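Alpha,alpha-trehalose-phosphate synthase (UDP-forming) (Burkholderia multivorans, PDB 5UOF) is a glycosyltransferase family 20 enzyme of the GT-B class, built from two alpha/beta domains that each carry a central, largely parallel sheet. Local coordinates at residues H99-G102 with D103-R106; K278-V281 with E282-Q285; G329-N332 with G333-Q337. One frame throughout, in Å; residues are numbered along the deposited sequence.

Interaction 1 of 3, residues H99-G102 with D103-R106; sequences HYRG and DLAR. With EDO (1,2-ethanediol), chain H.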
loop_
_atom_site.group_PDB
_atom_site.type_symbol
_atom_site.label_atom_id
_atom_site.label_comp_id
_atom_site.label_asym_id
_atom_site.label_seq_id
_atom_site.Cartn_x
_atom_site.Cartn_y
_atom_site.Cartn_z
ATOM N N HIS A 99 1.192 6.391 5.368
ATOM C CA HIS A 99 1.833 6.984 4.195
ATOM C C HIS A 99 2.187 5.934 3.156
ATOM O O HIS A 99 3.056 6.173 2.301
ATOM C CB HIS A 99 3.055 7.804 4.604
ATOM C CG HIS A 99 2.698 9.060 5.337
ATOM N ND1 HIS A 99 2.391 9.076 6.682
ATOM C CD2 HIS A 99 2.539 10.337 4.902
ATOM C CE1 HIS A 99 2.076 10.308 7.047
ATOM N NE2 HIS A 99 2.164 11.092 5.986
ATOM N N TYR A 100 1.517 4.781 3.210
ATOM C CA TYR A 100 1.626 3.743 2.185
ATOM C C TYR A 100 3.035 3.156 2.121
ATOM O O TYR A 100 3.503 2.711 1.069
ATOM C CB TYR A 100 1.170 4.267 0.817
ATOM C CG TYR A 100 -0.337 4.346 0.723
ATOM C CD1 TYR A 100 -1.038 5.373 1.332
ATOM C CD2 TYR A 100 -1.065 3.375 0.049
ATOM C CE1 TYR A 100 -2.425 5.435 1.264
ATOM C CE2 TYR A 100 -2.437 3.427 -0.019
ATOM C CZ TYR A 100 -3.119 4.459 0.582
ATOM O OH TYR A 100 -4.490 4.509 0.503
ATOM N N ARG A 101 3.712 3.121 3.268
ATOM C CA ARG A 101 5.000 2.449 3.376
ATOM C C ARG A 101 4.928 1.305 4.385
ATOM O O ARG A 101 5.592 1.342 5.425
ATOM C CB ARG A 101 6.099 3.447 3.749
ATOM C CG ARG A 101 6.430 4.493 2.669
ATOM C CD ARG A 101 7.001 3.858 1.392
ATOM N NE ARG A 101 8.190 3.031 1.613
ATOM C CZ ARG A 101 9.445 3.459 1.469
ATOM N NH1 ARG A 101 9.696 4.716 1.125
ATOM N NH2 ARG A 101 10.457 2.623 1.672
ATOM N N GLY A 102 4.138 0.274 4.080
ATOM C CA GLY A 102 4.089 -0.899 4.939
ATOM C C GLY A 102 5.442 -1.544 5.166
ATOM O O GLY A 102 5.667 -2.167 6.207
ATOM N N ASP A 103 6.361 -1.401 4.202
ATOM C CA ASP A 103 7.690 -1.994 4.310
ATOM C C ASP A 103 8.515 -1.375 5.428
ATOM O O ASP A 103 9.471 -2.003 5.896
ATOM C CB ASP A 103 8.452 -1.838 2.993
ATOM C CG ASP A 103 8.619 -0.383 2.584
ATOM O OD1 ASP A 103 7.600 0.305 2.350
ATOM O OD2 ASP A 103 9.779 0.082 2.501
ATOM N N LEU A 104 8.184 -0.159 5.855
ATOM C CA LEU A 104 8.943 0.501 6.911
ATOM C C LEU A 104 8.335 0.296 8.289
ATOM O O LEU A 104 8.977 0.634 9.295
ATOM C CB LEU A 104 9.046 2.002 6.627
ATOM C CG LEU A 104 9.802 2.366 5.350
ATOM C CD1 LEU A 104 9.833 3.885 5.193
ATOM C CD2 LEU A 104 11.204 1.784 5.346
ATOM N N ALA A 105 7.126 -0.250 8.354
ATOM C CA ALA A 105 6.429 -0.397 9.621
ATOM C C ALA A 105 7.075 -1.483 10.468
ATOM O O ALA A 105 7.538 -2.509 9.954
ATOM C CB ALA A 105 4.961 -0.735 9.377
ATOM N N ARG A 106 7.108 -1.244 11.780
ATOM C CA ARG A 106 7.666 -2.181 12.762
ATOM C C ARG A 106 6.690 -2.253 13.933
ATOM O O ARG A 106 6.836 -1.525 14.921
ATOM C CB ARG A 106 9.058 -1.751 13.225
ATOM C CG ARG A 106 10.080 -1.572 12.096
ATOM C CD ARG A 106 10.423 -2.900 11.415
ATOM N NE ARG A 106 11.503 -2.746 10.434
ATOM C CZ ARG A 106 11.327 -2.608 9.119
ATOM N NH1 ARG A 106 10.108 -2.615 8.592
ATOM N NH2 ARG A 106 12.380 -2.472 8.323
HETATM C C1 EDO H . 1.249 0.121 -0.080
HETATM O O1 EDO H . 1.910 -0.567 -1.143
HETATM C C2 EDO H . 1.553 -0.597 1.228
HETATM O O2 EDO H . 2.935 -0.424 1.561
HETATM O O HOH W 1 6.984 -3.946 7.715
#
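Arg-101 and Asp-103 make a bidentate salt bridge across a tight surface turn, in the loop that leaves helix 89-98 and leads to helix 109-127. The grip is side-on: Arg-101 NE donates to Asp-103 OD1 at 2.9 Å, and Arg-101 NH2 to Asp-103 OD2 at 2.8 Å. Both bonds are almost straight, both oxygens offer their syn lone pairs, and the guanidinium and carboxylate planes are only 4° apart. Asp-103 reaches this position with CG between its backbone N and carbonyl carbon (chi1 59°), while bends at chi2 and chi3 fold Arg-101 round to meet it. Leu-104 lies over one guanidinium face, with CD1 3.7 Å above the plane of Arg-101. Two successive turns overlap, as Leu-104 N bonds to Arg-101 O at 3.0 Å and Ala-105 N to Gly-102 O at 3.2 Å. A water donates to both Gly-102 O and Ala-105 O. Gly-102 N donates to O2 of a bound 1,2-ethanediol at 2.9 Å, and that O2 bonds weakly to Tyr-100 O. Tyr-100 is the C-prime residue of the Schellman motif that closes helix 89-98. Asp-103 OD2 comes close to Asp-103 OD2 of the second subunit, whose Arg-101 also packs against Asp-103. The paired arginines therefore probably offset the two neighbouring carboxylates and favour their ionised form.

Interaction 2 of 3, residues K278-V281 with E282-Q285; sequences KGLV and ERFQ
Gly-279 and Arg-283 meet at the N-terminus of helix 280-293, the helix of the beta-alpha-beta unit formed with strands 266-271 and 301-306. Gly-279 is the N-cap, and its O accepts Arg-283 N at 2.9 Å, in the carbonyl plane. The next helical bonds follow in step, Phe-284 N to Leu-280 O and Gln-285 N to Val-281 O. The Arg-283 side chain then turns back to the preceding loop: CG is anti to the backbone N (chi1 -162°), and bends at chi2 and chi3 bring NH2 to 2.9 Å from Lys-278 O. That carbonyl oxygen sits 18° out of the guanidinium plane. Leu-280 runs alongside and points the same way, placing CD2 3.6 Å above the plane of the Arg-283 guanidinium, over its centre. A water at the guanidinium edge accepts from Arg-283 NE at 3.0 Å and lies 2.7 Å from Gly-279 O, to which it probably donates. The guanidinium thus reaches Lys-278 O directly and the Gly-279 carbonyl probably through water.

In the second shell, Asp-272 forms a salt bridge with Arg-283 NH2, which, with the bond to Lys-278 O, probably restrains the guanidinium's rotation, and Asp-372 pairs with Lys-278 NZ. Phe-284 packs on Leu-303 and Gln-305 of strand 301-306, while Val-281 leans on Thr-323 and Leu-324 of helix 314-335. One turn along from Val-281, Gln-285 is extended beyond CG and gives its amide NH to Glu-327 OE2; the same Gln-285 NE2 passes 3.5 Å from Val-281 CG1.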
loop_
_atom_site.group_PDB
_atom_site.type_symbol
_atom_site.label_atom_id
_atom_site.label_comp_id
_atom_site.label_asym_id
_atom_site.label_seq_id
_atom_site.Cartn_x
_atom_site.Cartn_y
_atom_site.Cartn_z
ATOM N N LYS A 278 8.709 11.625 1.340
ATOM C CA LYS A 278 8.970 12.790 0.505
ATOM C C LYS A 278 9.559 12.450 -0.856
ATOM O O LYS A 278 9.450 13.269 -1.779
ATOM C CB LYS A 278 9.902 13.757 1.241
ATOM C CG LYS A 278 9.321 14.271 2.559
ATOM C CD LYS A 278 7.984 14.923 2.313
ATOM C CE LYS A 278 7.488 15.636 3.560
ATOM N NZ LYS A 278 6.180 16.262 3.263
ATOM N N GLY A 279 10.155 11.273 -1.019
ATOM C CA GLY A 279 10.741 10.921 -2.309
ATOM C C GLY A 279 11.829 11.877 -2.753
ATOM O O GLY A 279 11.871 12.278 -3.928
ATOM N N LEU A 280 12.710 12.270 -1.832
ATOM C CA LEU A 280 13.669 13.315 -2.174
ATOM C C LEU A 280 14.772 12.792 -3.094
ATOM O O LEU A 280 15.340 13.567 -3.868
ATOM C CB LEU A 280 14.237 13.927 -0.899
ATOM C CG LEU A 280 13.167 14.791 -0.228
ATOM C CD1 LEU A 280 13.526 15.131 1.222
ATOM C CD2 LEU A 280 12.963 16.066 -1.047
ATOM N N VAL A 281 15.091 11.497 -3.038
ATOM C CA VAL A 281 16.014 10.951 -4.029
ATOM C C VAL A 281 15.422 11.099 -5.420
ATOM O O VAL A 281 16.094 11.540 -6.362
ATOM C CB VAL A 281 16.342 9.480 -3.729
ATOM C CG1 VAL A 281 17.052 8.849 -4.932
ATOM C CG2 VAL A 281 17.201 9.380 -2.478
ATOM N N GLU A 282 14.154 10.703 -5.564
ATOM C CA GLU A 282 13.461 10.841 -6.839
ATOM C C GLU A 282 13.419 12.295 -7.270
ATOM O O GLU A 282 13.597 12.607 -8.450
ATOM C CB GLU A 282 12.041 10.281 -6.733
ATOM C CG GLU A 282 11.965 8.764 -6.586
ATOM C CD GLU A 282 12.103 8.283 -5.150
ATOM O OE1 GLU A 282 11.880 7.078 -4.911
ATOM O OE2 GLU A 282 12.429 9.094 -4.261
ATOM N N ARG A 283 13.174 13.196 -6.318
ATOM C CA ARG A 283 13.161 14.628 -6.603
ATOM C C ARG A 283 14.458 15.062 -7.285
ATOM O O ARG A 283 14.445 15.711 -8.345
ATOM C CB ARG A 283 12.948 15.377 -5.276
ATOM C CG ARG A 283 12.481 16.823 -5.385
ATOM C CD ARG A 283 10.966 16.915 -5.463
ATOM N NE ARG A 283 10.315 16.256 -4.326
ATOM C CZ ARG A 283 9.998 16.853 -3.182
ATOM N NH1 ARG A 283 10.281 18.136 -2.989
ATOM N NH2 ARG A 283 9.413 16.153 -2.210
ATOM N N PHE A 284 15.592 14.707 -6.684
ATOM C CA PHE A 284 16.884 15.095 -7.229
ATOM C C PHE A 284 17.135 14.410 -8.563
ATOM O O PHE A 284 17.656 15.032 -9.493
ATOM C CB PHE A 284 18.017 14.735 -6.271
ATOM C CG PHE A 284 18.104 15.602 -5.034
ATOM C CD1 PHE A 284 17.101 16.502 -4.708
ATOM C CD2 PHE A 284 19.219 15.513 -4.220
ATOM C CE1 PHE A 284 17.208 17.288 -3.557
ATOM C CE2 PHE A 284 19.330 16.293 -3.067
ATOM C CZ PHE A 284 18.322 17.183 -2.750
ATOM N N GLN A 285 16.806 13.120 -8.659
ATOM C CA GLN A 285 17.154 12.374 -9.864
ATOM C C GLN A 285 16.352 12.848 -11.067
ATOM O O GLN A 285 16.834 12.771 -12.202
ATOM C CB GLN A 285 16.944 10.871 -9.641
ATOM C CG GLN A 285 17.967 10.273 -8.675
ATOM C CD GLN A 285 17.846 8.765 -8.547
ATOM O OE1 GLN A 285 16.908 8.164 -9.063
ATOM N NE2 GLN A 285 18.801 8.149 -7.849
HETATM O O HOH W 2 9.773 13.455 -5.136
#

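Interaction 3 of 3, residues G329-N332 with G333-Q337; sequences GRIN and GRFSQ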
loop_
_atom_site.group_PDB
_atom_site.type_symbol
_atom_site.label_atom_id
_atom_site.label_comp_id
_atom_site.label_asym_id
_atom_site.label_seq_id
_atom_site.Cartn_x
_atom_site.Cartn_y
_atom_site.Cartn_z
ATOM N N GLY A 329 25.825 15.209 -4.207
ATOM C CA GLY A 329 27.228 15.140 -4.571
ATOM C C GLY A 329 27.441 14.536 -5.944
ATOM O O GLY A 329 28.270 15.015 -6.724
ATOM N N ARG A 330 26.695 13.476 -6.262
ATOM C CA ARG A 330 26.844 12.845 -7.568
ATOM C C ARG A 330 26.345 13.762 -8.681
ATOM O O ARG A 330 27.008 13.919 -9.711
ATOM C CB ARG A 330 26.097 11.513 -7.597
ATOM C CG ARG A 330 26.292 10.737 -8.885
ATOM C CD ARG A 330 25.470 9.459 -8.874
ATOM N NE ARG A 330 24.055 9.741 -8.659
ATOM C CZ ARG A 330 23.253 10.215 -9.601
ATOM N NH1 ARG A 330 23.742 10.446 -10.813
ATOM N NH2 ARG A 330 21.974 10.459 -9.329
ATOM N N ILE A 331 25.178 14.378 -8.490
ATOM C CA ILE A 331 24.583 15.198 -9.543
ATOM C C ILE A 331 25.386 16.472 -9.756
ATOM O O ILE A 331 25.625 16.893 -10.901
ATOM C CB ILE A 331 23.107 15.481 -9.209
ATOM C CG1 ILE A 331 22.304 14.175 -9.241
ATOM C CG2 ILE A 331 22.506 16.494 -10.166
ATOM C CD1 ILE A 331 20.898 14.293 -8.614
ATOM N N ASN A 332 25.834 17.105 -8.671
ATOM C CA ASN A 332 26.718 18.255 -8.825
ATOM C C ASN A 332 28.050 17.845 -9.449
ATOM O O ASN A 332 28.591 18.566 -10.290
ATOM C CB ASN A 332 26.903 18.950 -7.468
ATOM C CG ASN A 332 25.636 19.673 -7.028
ATOM O OD1 ASN A 332 24.838 20.099 -7.871
ATOM N ND2 ASN A 332 25.418 19.781 -5.710
ATOM N N GLY A 333 28.578 16.672 -9.092
ATOM C CA GLY A 333 29.798 16.224 -9.740
ATOM C C GLY A 333 29.611 16.038 -11.234
ATOM O O GLY A 333 30.527 16.297 -12.021
ATOM N N ARG A 334 28.415 15.613 -11.641
ATOM C CA ARG A 334 28.149 15.361 -13.052
ATOM C C ARG A 334 28.051 16.658 -13.848
ATOM O O ARG A 334 28.615 16.759 -14.945
ATOM C CB ARG A 334 26.860 14.555 -13.202
ATOM C CG ARG A 334 26.531 14.196 -14.654
ATOM C CD ARG A 334 25.323 13.268 -14.745
ATOM N NE ARG A 334 25.033 12.987 -16.152
ATOM C CZ ARG A 334 23.927 12.400 -16.597
ATOM N NH1 ARG A 334 22.982 12.023 -15.747
ATOM N NH2 ARG A 334 23.766 12.205 -17.902
ATOM N N PHE A 335 27.339 17.659 -13.317
ATOM C CA PHE A 335 26.938 18.813 -14.110
ATOM C C PHE A 335 27.575 20.134 -13.703
ATOM O O PHE A 335 27.457 21.103 -14.461
ATOM C CB PHE A 335 25.408 18.979 -14.065
ATOM C CG PHE A 335 24.658 17.911 -14.820
ATOM C CD1 PHE A 335 24.873 17.724 -16.181
ATOM C CD2 PHE A 335 23.744 17.099 -14.168
ATOM C CE1 PHE A 335 24.192 16.738 -16.878
ATOM C CE2 PHE A 335 23.057 16.110 -14.859
ATOM C CZ PHE A 335 23.280 15.937 -16.219
ATOM N N SER A 336 28.226 20.228 -12.543
ATOM C CA SER A 336 28.627 21.554 -12.080
ATOM C C SER A 336 29.695 22.167 -12.977
ATOM O O SER A 336 30.460 21.471 -13.653
ATOM C CB SER A 336 29.135 21.522 -10.635
ATOM O OG SER A 336 30.279 20.714 -10.505
ATOM N N GLN A 337 29.723 23.495 -12.982
ATOM C CA GLN A 337 30.742 24.259 -13.678
ATOM C C GLN A 337 31.326 25.279 -12.704
ATOM O O GLN A 337 30.866 25.422 -11.564
ATOM C CB GLN A 337 30.166 24.931 -14.939
ATOM C CG GLN A 337 29.570 23.938 -15.956
ATOM C CD GLN A 337 30.615 23.013 -16.596
ATOM O OE1 GLN A 337 31.818 23.290 -16.566
ATOM N NE2 GLN A 337 30.150 21.909 -17.177
#
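Asn-332 O takes two hydrogen bonds from Ser-336, closing the C-terminal turn of helix 314-335. Ser-336 N donates at 2.8 Å to Asn-332 O, and the hydroxyl Ser-336 OG donates to that same Asn-332 O at 2.7 Å. The two donors come from opposite faces of the carbonyl plane, OG standing 38° out of it. The chi1 of 62° explains the hydroxyl's reach, since it sets OG between the serine's own backbone N and carbonyl carbon. Ser-336 is already the first residue to leave helical backbone angles.

Earlier carbonyls are used in the ordinary helical way: Gly-329 O by Gly-333 N, Arg-330 O by Arg-334 N, and Ile-331 O by Phe-335 N at 3.1 Å, with a weak extra bond to Ile-331 O from Arg-334 N. The side chains of Asn-332, Arg-330 and Arg-334 find their polar partners outside this turn. Asn-332 OD1 accepts Ile-343 N; Arg-330 NH1 and Arg-334 NH1, 5.2 Å apart, both form salt bridges with Glu-288 OE2, and Arg-330 NH2 also pairs with Glu-327. Arg-334 CG lies 3.8 Å above the Phe-335 ring, over its centre. On the buried side, Ile-331 CG2 approaches Phe-335 CD2 at 4.2 Å. Ile-331 and Phe-335 face helix 280-293, touching Glu-288, while Asn-332 and Ser-336 meet Pro-342, just before edge strand 343-346.

How the interactions relate
Interactions 1, 2 and 3 follow in that order along the chain. Interaction 1 belongs to the domain built on the mixed sheet, while interactions 2 and 3 lie on successive helices, 280-293 and 314-335, of the domain with the six-stranded parallel sheet. Interactions 2 and 3, with centres about 16 Å apart, touch where Ile-331 CD1 reaches Phe-284 O at 3.4 Å, joining two neighbouring crossover helices. Interaction 1 is about 18 Å from interaction 2 between centres and about 32 Å from interaction 3. The loop leading into helix 280-293 touches the other domain, Leu-104 resting on Tyr-276 and His-99 on Ser-277, so interaction 1 lies close to where the two domains of this GT-B fold meet.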